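Local coordinates for oxidoreductase, 2OG-Fe oxygenase family protein, putative, expressed (Oryza sativa subsp. japonica, PDB 5XOI) that probably acts as an AlkB-family dioxygenase that uses iron(II) and 2-oxoglutarate to oxidise its substrates, at residues Leu20-Gln25 with Thr214-Leu219; Glu102-Lys107 with Asp113-Pro118; Pro147-Gly152 with Lys193-Phe198. All coordinates share one frame; numbering follows the deposited sequence.

Contact 1: Leu20-Gln25 with Thr214-Leu219; sequences LKHDDQ and TDEAKL
The imidazole of His22 meets the carboxylate of Glu216 at its edge, while the ring of Trp212, on helix 211-217, stacks with the imidazole. The edge contact is a His-carboxylate hydrogen bond between the first turn of helix 22-37 and the last turn of helix 211-217, at the surface of the 2-oxoglutarate oxygenase domain. His22 NE2 donates to Glu216 OE1 at 2.7 Å, with a bent N-H...O angle of 146°. OE1 receives the proton on its syn side, out of the carboxylate plane, and lies a little off the ring plane as well. The second oxygen, Glu216 OE2, sits in the ring plane 3.3 Å from His22 CE1, so the carboxylate faces the NE2-CE1 edge with both oxygens even though the two planes are turned 43° apart.

Torsions account for the meeting. The ring of His22 is swung anti to its own backbone nitrogen (chi1 173°), which carries it off the helix start toward the neighbouring helix; Glu216 reaches back with a chain extended beyond CG, and the two side chains cross at about a right angle. Such a carboxylate would probably make the imidazole easier to protonate, and Asp23, whose OD1 stands 4.9 Å from Glu216 OE1, would probably act in the same direction.

Beside this bond the helices also approach through outside partners: Gln33 NE2 of helix 22-37 donates to the carbonyl of Ala217, and Gln25 touches Trp212 and Leu213. The end of helix 211-217 is marked by Lys218, whose positive phi turns the chain and whose ammonium NZ donates to Asp215 O at 2.8 Å, in the carbonyl plane and on a lone pair.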
loop_
_atom_site.group_PDB
_atom_site.type_symbol
_atom_site.label_atom_id
_atom_site.label_comp_id
_atom_site.label_asym_id
_atom_site.label_seq_id
_atom_site.Cartn_x
_atom_site.Cartn_y
_atom_site.Cartn_z
ATOM N N LEU A 20 7.861 -10.259 -0.621
ATOM C CA LEU A 20 9.099 -9.493 -0.479
ATOM C C LEU A 20 10.231 -10.356 0.085
ATOM O O LEU A 20 10.095 -10.947 1.159
ATOM C CB LEU A 20 8.860 -8.286 0.433
ATOM C CG LEU A 20 7.813 -7.292 -0.074
ATOM C CD1 LEU A 20 7.588 -6.144 0.932
ATOM C CD2 LEU A 20 8.232 -6.733 -1.418
ATOM N N LYS A 21 11.362 -10.397 -0.627
ATOM C CA LYS A 21 12.506 -11.186 -0.177
ATOM C C LYS A 21 13.098 -10.599 1.103
ATOM O O LYS A 21 12.875 -9.438 1.446
ATOM C CB LYS A 21 13.605 -11.238 -1.243
ATOM C CG LYS A 21 13.219 -11.871 -2.564
ATOM C CD LYS A 21 14.480 -12.124 -3.380
ATOM C CE LYS A 21 14.308 -11.706 -4.826
ATOM N NZ LYS A 21 13.061 -12.281 -5.403
ATOM N N HIS A 22 13.886 -11.430 1.795
ATOM C CA HIS A 22 14.548 -11.045 3.043
ATOM C C HIS A 22 15.281 -9.718 2.908
ATOM O O HIS A 22 15.007 -8.751 3.640
ATOM C CB HIS A 22 15.529 -12.163 3.449
ATOM C CG HIS A 22 16.404 -11.833 4.627
ATOM N ND1 HIS A 22 16.444 -12.615 5.764
ATOM C CD2 HIS A 22 17.299 -10.836 4.828
ATOM C CE1 HIS A 22 17.309 -12.100 6.622
ATOM N NE2 HIS A 22 17.836 -11.016 6.083
ATOM N N ASP A 23 16.258 -9.670 1.998
ATOM C CA ASP A 23 17.115 -8.494 1.906
ATOM C C ASP A 23 16.342 -7.293 1.380
ATOM O O ASP A 23 16.698 -6.150 1.683
ATOM C CB ASP A 23 18.328 -8.788 1.015
ATOM C CG ASP A 23 19.478 -9.446 1.781
ATOM O OD1 ASP A 23 19.487 -9.385 3.029
ATOM O OD2 ASP A 23 20.384 -10.020 1.134
ATOM N N ASP A 24 15.289 -7.535 0.597
ATOM C CA ASP A 24 14.474 -6.437 0.096
ATOM C C ASP A 24 13.683 -5.777 1.213
ATOM O O ASP A 24 13.554 -4.550 1.231
ATOM C CB ASP A 24 13.532 -6.925 -0.997
ATOM C CG ASP A 24 14.274 -7.325 -2.246
ATOM O OD1 ASP A 24 15.399 -6.809 -2.444
ATOM O OD2 ASP A 24 13.742 -8.145 -3.016
ATOM N N GLN A 25 13.127 -6.570 2.137
ATOM C CA GLN A 25 12.436 -5.989 3.288
ATOM C C GLN A 25 13.393 -5.141 4.113
ATOM O O GLN A 25 13.067 -4.019 4.522
ATOM C CB GLN A 25 11.823 -7.094 4.153
ATOM C CG GLN A 25 10.612 -7.784 3.551
ATOM C CD GLN A 25 9.912 -8.692 4.543
ATOM O OE1 GLN A 25 9.482 -8.254 5.617
ATOM N NE2 GLN A 25 9.792 -9.969 4.191
ATOM N N THR A 214 13.081 -7.175 12.689
ATOM C CA THR A 214 13.265 -6.205 13.763
ATOM C C THR A 214 14.739 -6.042 14.094
ATOM O O THR A 214 15.220 -4.920 14.300
ATOM C CB THR A 214 12.491 -6.658 15.000
ATOM O OG1 THR A 214 11.091 -6.703 14.689
ATOM C CG2 THR A 214 12.729 -5.704 16.161
ATOM N N ASP A 215 15.478 -7.156 14.106
ATOM C CA ASP A 215 16.885 -7.151 14.499
ATOM C C ASP A 215 17.772 -6.574 13.405
ATOM O O ASP A 215 18.642 -5.742 13.676
ATOM C CB ASP A 215 17.340 -8.573 14.832
ATOM C CG ASP A 215 17.027 -8.980 16.260
ATOM O OD1 ASP A 215 16.353 -8.210 16.980
ATOM O OD2 ASP A 215 17.456 -10.083 16.658
ATOM N N GLU A 216 17.596 -7.032 12.164
ATOM C CA GLU A 216 18.510 -6.606 11.111
ATOM C C GLU A 216 18.221 -5.183 10.659
ATOM O O GLU A 216 19.152 -4.416 10.387
ATOM C CB GLU A 216 18.445 -7.576 9.934
ATOM C CG GLU A 216 18.939 -8.976 10.279
ATOM C CD GLU A 216 18.916 -9.914 9.094
ATOM O OE1 GLU A 216 18.921 -9.414 7.946
ATOM O OE2 GLU A 216 18.902 -11.150 9.315
ATOM N N ALA A 217 16.947 -4.804 10.583
ATOM C CA ALA A 217 16.556 -3.478 10.119
ATOM C C ALA A 217 16.397 -2.467 11.246
ATOM O O ALA A 217 16.146 -1.289 10.965
ATOM C CB ALA A 217 15.245 -3.558 9.324
ATOM N N LYS A 218 16.550 -2.890 12.501
ATOM C CA LYS A 218 16.317 -2.028 13.667
ATOM C C LYS A 218 14.954 -1.342 13.576
ATOM O O LYS A 218 14.823 -0.119 13.719
ATOM C CB LYS A 218 17.445 -1.003 13.829
ATOM C CG LYS A 218 18.826 -1.620 14.060
ATOM C CD LYS A 218 18.785 -2.676 15.166
ATOM C CE LYS A 218 20.095 -3.456 15.253
ATOM N NZ LYS A 218 19.918 -4.785 15.924
ATOM N N LEU A 219 13.926 -2.155 13.343
ATOM C CA LEU A 219 12.571 -1.661 13.131
ATOM C C LEU A 219 11.895 -1.347 14.460
ATOM O O LEU A 219 11.873 -2.183 15.365
ATOM C CB LEU A 219 11.748 -2.706 12.376
ATOM C CG LEU A 219 10.790 -2.313 11.254
ATOM C CD1 LEU A 219 9.603 -3.263 11.290
ATOM C CD2 LEU A 219 10.329 -0.863 11.343
#

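Contact 2: Glu102-Lys107 with Asp113-Pro118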
loop_
_atom_site.group_PDB
_atom_site.type_symbol
_atom_site.label_atom_id
_atom_site.label_comp_id
_atom_site.label_asym_id
_atom_site.label_seq_id
_atom_site.Cartn_x
_atom_site.Cartn_y
_atom_site.Cartn_z
ATOM N N GLU A 102 0.169 -13.940 -13.874
ATOM C CA GLU A 102 0.420 -15.351 -14.137
ATOM C C GLU A 102 -0.506 -16.222 -13.300
ATOM O O GLU A 102 -1.057 -17.210 -13.796
ATOM C CB GLU A 102 1.884 -15.685 -13.853
ATOM C CG GLU A 102 2.223 -17.162 -14.025
ATOM C CD GLU A 102 2.118 -17.618 -15.463
ATOM O OE1 GLU A 102 2.143 -16.750 -16.366
ATOM O OE2 GLU A 102 2.013 -18.851 -15.687
ATOM N N PHE A 103 -0.691 -15.858 -12.030
ATOM C CA PHE A 103 -1.647 -16.554 -11.178
ATOM C C PHE A 103 -3.052 -16.496 -11.772
ATOM O O PHE A 103 -3.740 -17.517 -11.862
ATOM C CB PHE A 103 -1.593 -15.924 -9.782
ATOM C CG PHE A 103 -2.691 -16.343 -8.858
ATOM C CD1 PHE A 103 -2.749 -17.634 -8.370
ATOM C CD2 PHE A 103 -3.626 -15.419 -8.413
ATOM C CE1 PHE A 103 -3.745 -18.018 -7.483
ATOM C CE2 PHE A 103 -4.630 -15.791 -7.533
ATOM C CZ PHE A 103 -4.689 -17.099 -7.065
ATOM N N LEU A 104 -3.499 -15.298 -12.175
ATOM C CA LEU A 104 -4.836 -15.157 -12.748
ATOM C C LEU A 104 -4.972 -15.922 -14.060
ATOM O O LEU A 104 -6.055 -16.437 -14.366
ATOM C CB LEU A 104 -5.166 -13.676 -12.965
ATOM C CG LEU A 104 -5.272 -12.790 -11.705
ATOM C CD1 LEU A 104 -5.255 -11.333 -12.089
ATOM C CD2 LEU A 104 -6.545 -13.090 -10.934
ATOM N N ARG A 105 -3.895 -15.994 -14.848
ATOM C CA ARG A 105 -3.899 -16.832 -16.047
ATOM C C ARG A 105 -4.157 -18.291 -15.696
ATOM O O ARG A 105 -4.940 -18.982 -16.362
ATOM C CB ARG A 105 -2.553 -16.716 -16.772
ATOM C CG ARG A 105 -2.467 -15.654 -17.829
ATOM C CD ARG A 105 -1.146 -15.763 -18.593
ATOM N NE ARG A 105 0.008 -15.309 -17.824
ATOM C CZ ARG A 105 0.407 -14.043 -17.724
ATOM N NH1 ARG A 105 -0.257 -13.061 -18.333
ATOM N NH2 ARG A 105 1.469 -13.758 -17.000
ATOM N N GLN A 106 -3.482 -18.789 -14.663
ATOM C CA GLN A 106 -3.613 -20.206 -14.352
ATOM C C GLN A 106 -4.957 -20.526 -13.710
ATOM O O GLN A 106 -5.473 -21.632 -13.886
ATOM C CB GLN A 106 -2.453 -20.652 -13.460
ATOM C CG GLN A 106 -1.119 -20.713 -14.214
ATOM C CD GLN A 106 0.018 -21.206 -13.348
ATOM O OE1 GLN A 106 -0.189 -21.998 -12.429
ATOM N NE2 GLN A 106 1.228 -20.733 -13.629
ATOM N N LYS A 107 -5.556 -19.582 -13.003
ATOM C CA LYS A 107 -6.838 -19.828 -12.363
ATOM C C LYS A 107 -8.021 -19.623 -13.300
ATOM O O LYS A 107 -9.168 -19.799 -12.874
ATOM C CB LYS A 107 -6.980 -18.928 -11.132
ATOM C CG LYS A 107 -5.982 -19.273 -10.015
ATOM C CD LYS A 107 -6.245 -20.670 -9.443
ATOM C CE LYS A 107 -4.978 -21.528 -9.433
ATOM N NZ LYS A 107 -5.261 -22.983 -9.218
ATOM N N ASP A 113 -14.454 -15.061 -18.277
ATOM C CA ASP A 113 -13.356 -14.355 -18.918
ATOM C C ASP A 113 -12.054 -14.573 -18.149
ATOM O O ASP A 113 -12.045 -14.807 -16.939
ATOM C CB ASP A 113 -13.647 -12.856 -18.991
ATOM C CG ASP A 113 -14.862 -12.533 -19.840
ATOM O OD1 ASP A 113 -15.416 -13.457 -20.470
ATOM O OD2 ASP A 113 -15.260 -11.347 -19.868
ATOM N N VAL A 114 -10.943 -14.488 -18.876
ATOM C CA VAL A 114 -9.614 -14.468 -18.271
ATOM C C VAL A 114 -9.394 -13.118 -17.601
ATOM O O VAL A 114 -9.568 -12.067 -18.232
ATOM C CB VAL A 114 -8.537 -14.729 -19.337
ATOM C CG1 VAL A 114 -7.141 -14.697 -18.723
ATOM C CG2 VAL A 114 -8.801 -16.044 -20.058
ATOM N N GLU A 115 -8.994 -13.136 -16.332
ATOM C CA GLU A 115 -8.700 -11.896 -15.627
ATOM C C GLU A 115 -7.249 -11.484 -15.847
ATOM O O GLU A 115 -6.356 -12.319 -16.004
ATOM C CB GLU A 115 -8.964 -12.032 -14.129
ATOM C CG GLU A 115 -10.421 -11.970 -13.728
ATOM C CD GLU A 115 -10.589 -11.966 -12.216
ATOM O OE1 GLU A 115 -9.807 -11.270 -11.529
ATOM O OE2 GLU A 115 -11.489 -12.666 -11.712
ATOM N N GLU A 116 -7.026 -10.178 -15.843
ATOM C CA GLU A 116 -5.698 -9.631 -16.073
ATOM C C GLU A 116 -5.645 -8.229 -15.491
ATOM O O GLU A 116 -6.489 -7.392 -15.819
ATOM C CB GLU A 116 -5.377 -9.596 -17.566
ATOM C CG GLU A 116 -3.906 -9.425 -17.873
ATOM C CD GLU A 116 -3.620 -9.564 -19.365
ATOM O OE1 GLU A 116 -4.539 -9.351 -20.180
ATOM O OE2 GLU A 116 -2.481 -9.920 -19.718
ATOM N N LEU A 117 -4.661 -7.981 -14.638
ATOM C CA LEU A 117 -4.480 -6.642 -14.086
ATOM C C LEU A 117 -3.727 -5.761 -15.078
ATOM O O LEU A 117 -2.758 -6.212 -15.691
ATOM C CB LEU A 117 -3.699 -6.723 -12.786
ATOM C CG LEU A 117 -4.464 -7.274 -11.586
ATOM C CD1 LEU A 117 -3.480 -7.888 -10.606
ATOM C CD2 LEU A 117 -5.296 -6.178 -10.926
ATOM N N PRO A 118 -4.135 -4.505 -15.248
ATOM C CA PRO A 118 -3.387 -3.591 -16.120
ATOM C C PRO A 118 -1.995 -3.343 -15.569
ATOM O O PRO A 118 -1.759 -3.475 -14.355
ATOM C CB PRO A 118 -4.231 -2.305 -16.097
ATOM C CG PRO A 118 -5.573 -2.714 -15.567
ATOM C CD PRO A 118 -5.310 -3.862 -14.637
HETATM O O HOH W 1 -8.677 -15.522 -14.654
#
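Leu104 crosses Leu117 at about a right angle and Glu115 more obliquely, and these two crossings carry most of the contact. The CA-CB bond of Leu104 points toward the loop, bringing Leu104 CB to 3.5 Å from Glu115 O. With CG anti to the carbonyl carbon (chi1 -65°), the two methyls part: Leu104 CD1 meets Leu117 CD1 at 4.1 Å, whereas CD2 lies against both CB and OE1 of Glu115, 3.8 Å from the latter. Bonds from Glu115 OE2 to Tyr8 OH and from OE1 to Gly12 N hold that carboxylate in place.

Arg105 and Glu116 are oriented differently: the guanidinium and carboxylate planes stand 85° apart, and Arg105 NH1 stays 4.1 Å from Glu116 OE2, too long for a salt bridge. The arginine is instead gripped within its own helix, NE and NH2 of Arg105 both donating to Glu102 OE1, with NE at 3.0 Å.

Replacing Leu104 with an alanine would remove both methyl branches and would probably open a gap beside Leu117 and Glu115, also felt by Tyr8 and Val14.

One water joins the backbones, donating to Leu104 O at 2.8 Å and accepting from Glu115 N. With Leu104 opposite Glu115 and Arg105 opposite Val114, the loop after helix 87-106 folds back antiparallel along its C-terminal end; this helix packs on the large sheet of the double-stranded beta-helix (jelly-roll) fold of 2-oxoglutarate oxygenases.

Contact 3: Pro147-Gly152 with Lys193-Phe198; sequences PSLHKG and KSRLIF
Arg195 and Leu149 bury the most surface here, and they do so by laying a methyl on a flat cation: Leu149 CD2 sits 3.3 Å above the guanidinium plane of Arg195, offset toward its rim, and comes 3.4 Å from Arg195 NH2. The side chains cross at about a right angle. Arg195 starts with CG anti to its backbone nitrogen and then bends at chi2 (52°), which turns the guanidinium under the leucine, itself on the last turn of helix 146-150. Leu149 CD2 also reaches Leu196 CD2 at 4.3 Å, so one methyl bridges two consecutive residues of the 193-198 segment. Both lie in the type I turn that runs from Ser194 to Ile197.

Gly152 is the third main participant. It ends the helix in a Schellman motif with a positive phi of 71°, and Gly152 CA packs 4.2 Å from Arg195 CB. Its backbone is hydrogen-bonded to Gly192, just ahead of Lys193, tying the helix end to the chain on the other side of the contact.

The polar rim of the guanidinium is meanwhile well occupied. The single N-H of Arg195 NE is shared between a water at 3.0 Å and Leu153 O; that water in turn donates to Ser148 OG at 2.7 Å. Arg195 NH1 bonds to the carbonyl of Asp141. Asp141 binds manganese in this structure, and Ile197 O accepts from ND1 of His199, another metal ligand. The chemistry thus points to a second-shell role: an arginine covered on one face by an aliphatic methyl, its edge spent on backbone carbonyls and water, probably helps to position the chain that carries the metal-binding aspartate.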
loop_
_atom_site.group_PDB
_atom_site.type_symbol
_atom_site.label_atom_id
_atom_site.label_comp_id
_atom_site.label_asym_id
_atom_site.label_seq_id
_atom_site.Cartn_x
_atom_site.Cartn_y
_atom_site.Cartn_z
ATOM N N PRO A 147 -8.912 9.003 -16.059
ATOM C CA PRO A 147 -8.461 7.908 -16.936
ATOM C C PRO A 147 -7.733 6.811 -16.185
ATOM O O PRO A 147 -7.908 5.628 -16.506
ATOM C CB PRO A 147 -7.541 8.620 -17.936
ATOM C CG PRO A 147 -8.041 10.030 -17.961
ATOM C CD PRO A 147 -8.434 10.313 -16.543
ATOM N N SER A 148 -6.912 7.173 -15.200
ATOM C CA SER A 148 -6.250 6.168 -14.375
ATOM C C SER A 148 -7.269 5.275 -13.679
ATOM O O SER A 148 -7.148 4.041 -13.683
ATOM C CB SER A 148 -5.355 6.853 -13.344
ATOM O OG SER A 148 -4.622 5.892 -12.615
ATOM N N LEU A 149 -8.273 5.889 -13.054
ATOM C CA LEU A 149 -9.307 5.126 -12.368
ATOM C C LEU A 149 -10.152 4.335 -13.357
ATOM O O LEU A 149 -10.445 3.156 -13.126
ATOM C CB LEU A 149 -10.192 6.064 -11.547
ATOM C CG LEU A 149 -9.559 6.847 -10.405
ATOM C CD1 LEU A 149 -10.634 7.671 -9.705
ATOM C CD2 LEU A 149 -8.889 5.893 -9.431
ATOM N N HIS A 150 -10.529 4.963 -14.477
ATOM C CA HIS A 150 -11.398 4.305 -15.448
ATOM C C HIS A 150 -10.725 3.083 -16.055
ATOM O O HIS A 150 -11.388 2.083 -16.355
ATOM C CB HIS A 150 -11.799 5.294 -16.546
ATOM C CG HIS A 150 -12.436 4.650 -17.738
ATOM N ND1 HIS A 150 -13.524 3.809 -17.637
ATOM C CD2 HIS A 150 -12.137 4.722 -19.056
ATOM C CE1 HIS A 150 -13.868 3.391 -18.842
ATOM N NE2 HIS A 150 -13.041 3.929 -19.721
ATOM N N LYS A 151 -9.408 3.146 -16.245
ATOM C CA LYS A 151 -8.677 1.996 -16.757
ATOM C C LYS A 151 -8.436 0.928 -15.698
ATOM O O LYS A 151 -7.962 -0.164 -16.034
ATOM C CB LYS A 151 -7.351 2.468 -17.350
ATOM C CG LYS A 151 -7.485 3.255 -18.638
ATOM C CD LYS A 151 -6.100 3.597 -19.180
ATOM C CE LYS A 151 -6.177 4.232 -20.573
ATOM N NZ LYS A 151 -6.906 5.534 -20.554
ATOM N N GLY A 152 -8.757 1.207 -14.440
ATOM C CA GLY A 152 -8.541 0.231 -13.391
ATOM C C GLY A 152 -7.095 -0.007 -13.030
ATOM O O GLY A 152 -6.773 -1.062 -12.474
ATOM N N LYS A 193 -11.963 -4.384 -11.556
ATOM C CA LYS A 193 -13.236 -4.184 -10.874
ATOM C C LYS A 193 -13.085 -3.972 -9.373
ATOM O O LYS A 193 -14.055 -3.550 -8.734
ATOM C CB LYS A 193 -14.175 -5.367 -11.130
ATOM C CG LYS A 193 -14.651 -5.467 -12.566
ATOM C CD LYS A 193 -15.726 -6.535 -12.725
ATOM C CE LYS A 193 -15.629 -7.179 -14.096
ATOM N NZ LYS A 193 -15.247 -6.162 -15.117
ATOM N N SER A 194 -11.912 -4.233 -8.790
ATOM C CA SER A 194 -11.681 -3.954 -7.377
ATOM C C SER A 194 -10.956 -2.634 -7.125
ATOM O O SER A 194 -10.600 -2.349 -5.977
ATOM C CB SER A 194 -10.890 -5.096 -6.730
ATOM O OG SER A 194 -11.714 -6.232 -6.568
ATOM N N ARG A 195 -10.739 -1.817 -8.159
ATOM C CA ARG A 195 -9.895 -0.634 -8.002
ATOM C C ARG A 195 -10.479 0.349 -6.992
ATOM O O ARG A 195 -9.732 1.064 -6.310
ATOM C CB ARG A 195 -9.679 0.030 -9.365
ATOM C CG ARG A 195 -8.852 1.328 -9.352
ATOM C CD ARG A 195 -7.521 1.156 -8.624
ATOM N NE ARG A 195 -6.751 2.399 -8.656
ATOM C CZ ARG A 195 -6.965 3.408 -7.821
ATOM N NH1 ARG A 195 -7.913 3.299 -6.898
ATOM N NH2 ARG A 195 -6.239 4.519 -7.899
ATOM N N LEU A 196 -11.801 0.381 -6.849
ATOM C CA LEU A 196 -12.457 1.361 -5.995
ATOM C C LEU A 196 -13.046 0.739 -4.725
ATOM O O LEU A 196 -13.997 1.277 -4.155
ATOM C CB LEU A 196 -13.536 2.101 -6.787
ATOM C CG LEU A 196 -12.946 3.110 -7.780
ATOM C CD1 LEU A 196 -14.044 3.891 -8.502
ATOM C CD2 LEU A 196 -12.002 4.062 -7.045
ATOM N N ILE A 197 -12.487 -0.379 -4.254
ATOM C CA ILE A 197 -12.969 -0.938 -2.995
ATOM C C ILE A 197 -12.764 0.071 -1.874
ATOM O O ILE A 197 -11.782 0.826 -1.846
ATOM C CB ILE A 197 -12.277 -2.272 -2.658
ATOM C CG1 ILE A 197 -10.745 -2.121 -2.676
ATOM C CG2 ILE A 197 -12.771 -3.371 -3.592
ATOM C CD1 ILE A 197 -9.998 -3.320 -2.066
ATOM N N PHE A 198 -13.713 0.101 -0.952
ATOM C CA PHE A 198 -13.473 0.736 0.334
ATOM C C PHE A 198 -12.532 -0.146 1.149
ATOM O O PHE A 198 -12.658 -1.370 1.155
ATOM C CB PHE A 198 -14.791 0.940 1.086
ATOM C CG PHE A 198 -15.601 2.120 0.607
ATOM C CD1 PHE A 198 -16.456 1.992 -0.484
ATOM C CD2 PHE A 198 -15.528 3.346 1.257
ATOM C CE1 PHE A 198 -17.209 3.069 -0.933
ATOM C CE2 PHE A 198 -16.285 4.444 0.813
ATOM C CZ PHE A 198 -17.121 4.305 -0.278
HETATM O O HOH W 2 -5.452 4.072 -10.739
#

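In the fold
Along the chain, contact 1 closes a loop of 188 residues in which contact 2 and then contact 3 are nested in series, all inside the one oxygenase domain. Contact 1 lies about 31 Å and 32 Å, centre to centre, from contacts 2 and 3, and stands on the opposite side of the chain's centre from contact 3. Helix 87-106 links contacts 1 and 2: it carries residues 102-106, while its Ile92 touches Leu20 and Asp24. Contacts 2 and 3, 17 Å apart between centres, touch where Pro118 CG packs 3.5 Å from Lys151 O. Contact 1 is thus remote from the metal side, whereas contacts 2 and 3 join the end of helix 87-106 to the loops near the metal site.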